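Local coordinates for pathogenicity island protein (Staphylococcus aureus subsp. aureus, PDB 3HL6), which is of unknown function but is encoded on a Staphylococcus aureus pathogenicity island and belongs to a family of putative mobile-island proteins, at residues G23-E26 against R27-V30; E192-K195 against A196-K200. All coordinates share one frame; numbering follows the deposited sequence.

Contact 1: residues G23-E26 against R27-V30; sequences GLLE and RSKV
K29 folds back over E26 in the last turn of helix 13-30, the helix of a beta-alpha-beta unit running from strand 4-6 to strand 33-37. Its CB lies 3.6 Å from E26 O. K29 N donates to E26 O at 2.9 Å, an i to i+3 bond in a weakly bonded turn, with the donor above the carbonyl plane. CG stands beside L25 O and E26 O, about equally far from both. The chain bends at chi3 (-72°) and again at chi4, which brings NZ to 3.5 Å from E26 CA, over backbone and not at the carboxylate: E26 OE1 remains 6.0 Å from K29 NZ, too far for a salt bridge. A long, flexible lysine suits this exposed flank, where its side chain also touches S51.

On the inner side a small hydroxyl does the work. L24 and S28 touch M48 of strand 44-49, while L25 reaches S51 in the loop beyond. S28 is short enough to fit there, and its OG gives its hydrogen to L25 O and is also hydrogen-bonded to S51 N. S28 OG lies 2.8 Å from L25 O, with the donor tilted 18° from the carbonyl plane.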
loop_
_atom_site.group_PDB
_atom_site.type_symbol
_atom_site.label_atom_id
_atom_site.label_comp_id
_atom_site.label_asym_id
_atom_site.label_seq_id
_atom_site.Cartn_x
_atom_site.Cartn_y
_atom_site.Cartn_z
ATOM N N GLY B 23 1.364 -12.651 0.268
ATOM C CA GLY B 23 1.028 -13.895 0.948
ATOM C C GLY B 23 1.125 -15.145 0.078
ATOM O O GLY B 23 1.726 -16.134 0.482
ATOM N N LEU B 24 0.534 -15.099 -1.112
ATOM C CA LEU B 24 0.321 -16.299 -1.912
ATOM C C LEU B 24 1.356 -16.485 -3.021
ATOM O O LEU B 24 1.245 -17.413 -3.831
ATOM C CB LEU B 24 -1.080 -16.286 -2.501
ATOM C CG LEU B 24 -2.130 -16.509 -1.415
ATOM C CD1 LEU B 24 -3.522 -16.129 -1.915
ATOM C CD2 LEU B 24 -2.068 -17.951 -0.929
ATOM N N LEU B 25 2.349 -15.595 -3.044
ATOM C CA LEU B 25 3.270 -15.475 -4.169
ATOM C C LEU B 25 4.059 -16.768 -4.447
ATOM O O LEU B 25 3.989 -17.341 -5.541
ATOM C CB LEU B 25 4.238 -14.316 -3.907
ATOM C CG LEU B 25 5.297 -14.041 -4.982
ATOM C CD1 LEU B 25 4.684 -14.370 -6.291
ATOM C CD2 LEU B 25 5.704 -12.598 -4.984
ATOM N N GLU B 26 4.817 -17.211 -3.449
ATOM C CA GLU B 26 5.443 -18.535 -3.459
ATOM C C GLU B 26 4.460 -19.680 -3.818
ATOM O O GLU B 26 4.534 -20.265 -4.905
ATOM C CB GLU B 26 6.143 -18.779 -2.112
ATOM C CG GLU B 26 7.373 -17.865 -1.896
ATOM C CD GLU B 26 7.051 -16.486 -1.232
ATOM O OE1 GLU B 26 5.831 -16.056 -1.215
ATOM O OE2 GLU B 26 8.033 -15.824 -0.732
ATOM N N ARG B 27 3.508 -19.976 -2.907
ATOM C CA ARG B 27 2.460 -20.965 -3.231
ATOM C C ARG B 27 1.961 -20.922 -4.694
ATOM O O ARG B 27 1.542 -21.953 -5.237
ATOM C CB ARG B 27 1.279 -20.811 -2.264
ATOM C CG ARG B 27 0.091 -21.707 -2.558
ATOM C CD ARG B 27 0.396 -23.171 -2.203
ATOM N NE ARG B 27 0.635 -23.308 -0.766
ATOM C CZ ARG B 27 -0.266 -23.767 0.104
ATOM N NH1 ARG B 27 -1.466 -24.161 -0.318
ATOM N NH2 ARG B 27 0.035 -23.838 1.395
ATOM N N SER B 28 2.004 -19.746 -5.330
ATOM C CA SER B 28 1.353 -19.549 -6.634
ATOM C C SER B 28 2.186 -20.054 -7.816
ATOM O O SER B 28 1.646 -20.365 -8.898
ATOM C CB SER B 28 1.005 -18.079 -6.851
ATOM O OG SER B 28 2.022 -17.419 -7.594
ATOM N N LYS B 29 3.502 -20.128 -7.615
ATOM C CA LYS B 29 4.390 -20.679 -8.639
ATOM C C LYS B 29 4.144 -22.183 -8.893
ATOM O O LYS B 29 4.275 -22.658 -10.026
ATOM C CB LYS B 29 5.853 -20.406 -8.289
ATOM C CG LYS B 29 6.211 -18.938 -8.262
ATOM C CD LYS B 29 7.709 -18.714 -8.496
ATOM C CE LYS B 29 8.525 -19.136 -7.286
ATOM N NZ LYS B 29 7.688 -19.053 -6.042
ATOM N N VAL B 30 3.773 -22.922 -7.849
ATOM C CA VAL B 30 3.450 -24.347 -8.003
ATOM C C VAL B 30 1.949 -24.611 -8.120
ATOM O O VAL B 30 1.530 -25.630 -8.676
ATOM C CB VAL B 30 4.067 -25.239 -6.874
ATOM C CG1 VAL B 30 5.570 -24.993 -6.742
ATOM C CG2 VAL B 30 3.344 -25.038 -5.545
#

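Contact 2: residues E192-K195 against A196-K200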
loop_
_atom_site.group_PDB
_atom_site.type_symbol
_atom_site.label_atom_id
_atom_site.label_comp_id
_atom_site.label_asym_id
_atom_site.label_seq_id
_atom_site.Cartn_x
_atom_site.Cartn_y
_atom_site.Cartn_z
ATOM N N GLU B 192 -19.739 -3.821 -35.673
ATOM C CA GLU B 192 -21.042 -3.559 -35.065
ATOM C C GLU B 192 -20.981 -3.675 -33.544
ATOM O O GLU B 192 -21.611 -2.898 -32.817
ATOM C CB GLU B 192 -22.089 -4.536 -35.606
ATOM C CG GLU B 192 -22.284 -4.493 -37.119
ATOM C CD GLU B 192 -22.352 -3.069 -37.674
ATOM O OE1 GLU B 192 -22.702 -2.132 -36.916
ATOM O OE2 GLU B 192 -22.044 -2.887 -38.874
ATOM N N ASP B 193 -20.228 -4.651 -33.058
ATOM C CA ASP B 193 -20.081 -4.811 -31.629
ATOM C C ASP B 193 -19.290 -3.634 -31.081
ATOM O O ASP B 193 -19.591 -3.130 -30.005
ATOM C CB ASP B 193 -19.402 -6.141 -31.293
ATOM C CG ASP B 193 -20.067 -7.329 -31.981
ATOM O OD1 ASP B 193 -19.354 -8.200 -32.534
ATOM O OD2 ASP B 193 -21.318 -7.379 -31.974
ATOM N N TYR B 194 -18.294 -3.170 -31.839
ATOM C CA TYR B 194 -17.556 -2.000 -31.410
ATOM C C TYR B 194 -18.446 -0.762 -31.300
ATOM O O TYR B 194 -18.350 -0.033 -30.325
ATOM C CB TYR B 194 -16.330 -1.677 -32.281
ATOM C CG TYR B 194 -15.886 -0.274 -31.978
ATOM C CD1 TYR B 194 -15.173 0.009 -30.822
ATOM C CD2 TYR B 194 -16.280 0.774 -32.772
ATOM C CE1 TYR B 194 -14.814 1.297 -30.495
ATOM C CE2 TYR B 194 -15.938 2.067 -32.456
ATOM C CZ TYR B 194 -15.202 2.325 -31.318
ATOM O OH TYR B 194 -14.857 3.612 -31.020
ATOM N N LYS B 195 -19.286 -0.491 -32.294
ATOM C CA LYS B 195 -20.059 0.751 -32.242
ATOM C C LYS B 195 -21.249 0.676 -31.285
ATOM O O LYS B 195 -21.652 1.689 -30.707
ATOM C CB LYS B 195 -20.504 1.229 -33.630
ATOM C CG LYS B 195 -20.597 0.155 -34.681
ATOM C CD LYS B 195 -21.486 0.581 -35.851
ATOM C CE LYS B 195 -21.120 1.950 -36.391
ATOM N NZ LYS B 195 -22.227 2.520 -37.261
ATOM N N ALA B 196 -21.796 -0.518 -31.103
ATOM C CA ALA B 196 -22.733 -0.750 -30.007
ATOM C C ALA B 196 -22.097 -0.349 -28.672
ATOM O O ALA B 196 -22.693 0.382 -27.880
ATOM C CB ALA B 196 -23.178 -2.224 -29.990
ATOM N N LEU B 197 -20.874 -0.817 -28.441
ATOM C CA LEU B 197 -20.103 -0.437 -27.264
ATOM C C LEU B 197 -19.811 1.055 -27.192
ATOM O O LEU B 197 -19.804 1.639 -26.102
ATOM C CB LEU B 197 -18.795 -1.217 -27.208
ATOM C CG LEU B 197 -17.798 -0.802 -26.127
ATOM C CD1 LEU B 197 -17.875 -1.745 -24.956
ATOM C CD2 LEU B 197 -16.359 -0.756 -26.679
ATOM N N GLU B 198 -19.567 1.691 -28.331
ATOM C CA GLU B 198 -19.147 3.085 -28.278
ATOM C C GLU B 198 -20.323 4.003 -27.973
ATOM O O GLU B 198 -20.133 5.104 -27.464
ATOM C CB GLU B 198 -18.444 3.543 -29.560
ATOM C CG GLU B 198 -18.845 4.959 -29.944
ATOM C CD GLU B 198 -17.812 5.695 -30.790
ATOM O OE1 GLU B 198 -17.280 6.712 -30.311
ATOM O OE2 GLU B 198 -17.544 5.296 -31.941
ATOM N N ARG B 199 -21.541 3.571 -28.293
ATOM C CA ARG B 199 -22.705 4.343 -27.876
ATOM C C ARG B 199 -23.019 4.103 -26.396
ATOM O O ARG B 199 -23.266 5.058 -25.663
ATOM C CB ARG B 199 -23.919 4.107 -28.799
ATOM C CG ARG B 199 -24.831 2.927 -28.430
ATOM C CD ARG B 199 -25.915 2.721 -29.488
ATOM N NE ARG B 199 -25.352 2.651 -30.850
ATOM C CZ ARG B 199 -25.419 1.577 -31.639
ATOM N NH1 ARG B 199 -26.028 0.471 -31.216
ATOM N NH2 ARG B 199 -24.878 1.603 -32.843
ATOM N N LYS B 200 -22.968 2.847 -25.951
ATOM C CA LYS B 200 -23.169 2.538 -24.533
ATOM C C LYS B 200 -22.269 3.359 -23.613
ATOM O O LYS B 200 -22.735 3.949 -22.628
ATOM C CB LYS B 200 -22.974 1.064 -24.263
ATOM C CG LYS B 200 -24.185 0.215 -24.668
ATOM C CD LYS B 200 -23.836 -1.258 -24.519
ATOM C CE LYS B 200 -24.680 -2.144 -25.516
ATOM N NZ LYS B 200 -24.563 -3.579 -25.048
#
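Y194 lays the far end of its ring against E198, one helical turn on. With CG anti to the backbone N (chi1 165°), the ring reaches forward along the helix, and CE2 and CZ meet both the CB and the carboxylate of E198. The two groups cross obliquely, ring and carboxylate planes 62° apart, and Y194 OH lies 3.3 Å from E198 OE2. Y194 CD1 and L197 CD2 approach to 4.4 Å. A tyrosine suits this position because its ring can pack against M115 and L118 of helix 112-121 and F183 of helix 171-184, while its hydroxyl lies close to the carboxylate of E198. L197, wholly apolar, faces L179 and F183.

R199 behaves differently on the exposed side. Its chain bends at chi3 (51°) and brings the guanidinium back over its own helix, where K195 O sits 3.6 Å above one face, offset toward the rim. R199 N bonds to K195 O at 3.1 Å. The small A196 suits this cover, its CA 3.7 Å from the guanidinium plane of R199.

D193 OD1 accepts the N-H of T190, just before the helix, as in one half of a capping box. Onward, A196 N to E192 O (2.9 Å) and L197 N to D193 O are i to i+4 bonds of a regular alpha-helix, made amphipathic by Y194 and L197 facing neighbouring helices and K195 and R199 facing out.

Contacts 1 and 2 lie on opposite sides of the chain's centre, their own centres about 39 Å apart, and share no element. Both are partly buried, with two buried residues each and charged side chains toward solvent. Contact 1 closes a helix against a mixed beta-sheet and its loops, and E26 also packs on L25 of the second subunit; contact 2 opens a helix that packs on other helices, with no other chain of the assembly touching it. Their chemistry follows: residues 23-30 use a buried serine hydroxyl amid a weakly bonded last turn, whereas residues 192-200 keep regular i to i+4 bonds and bury an aromatic ring beside a leucine.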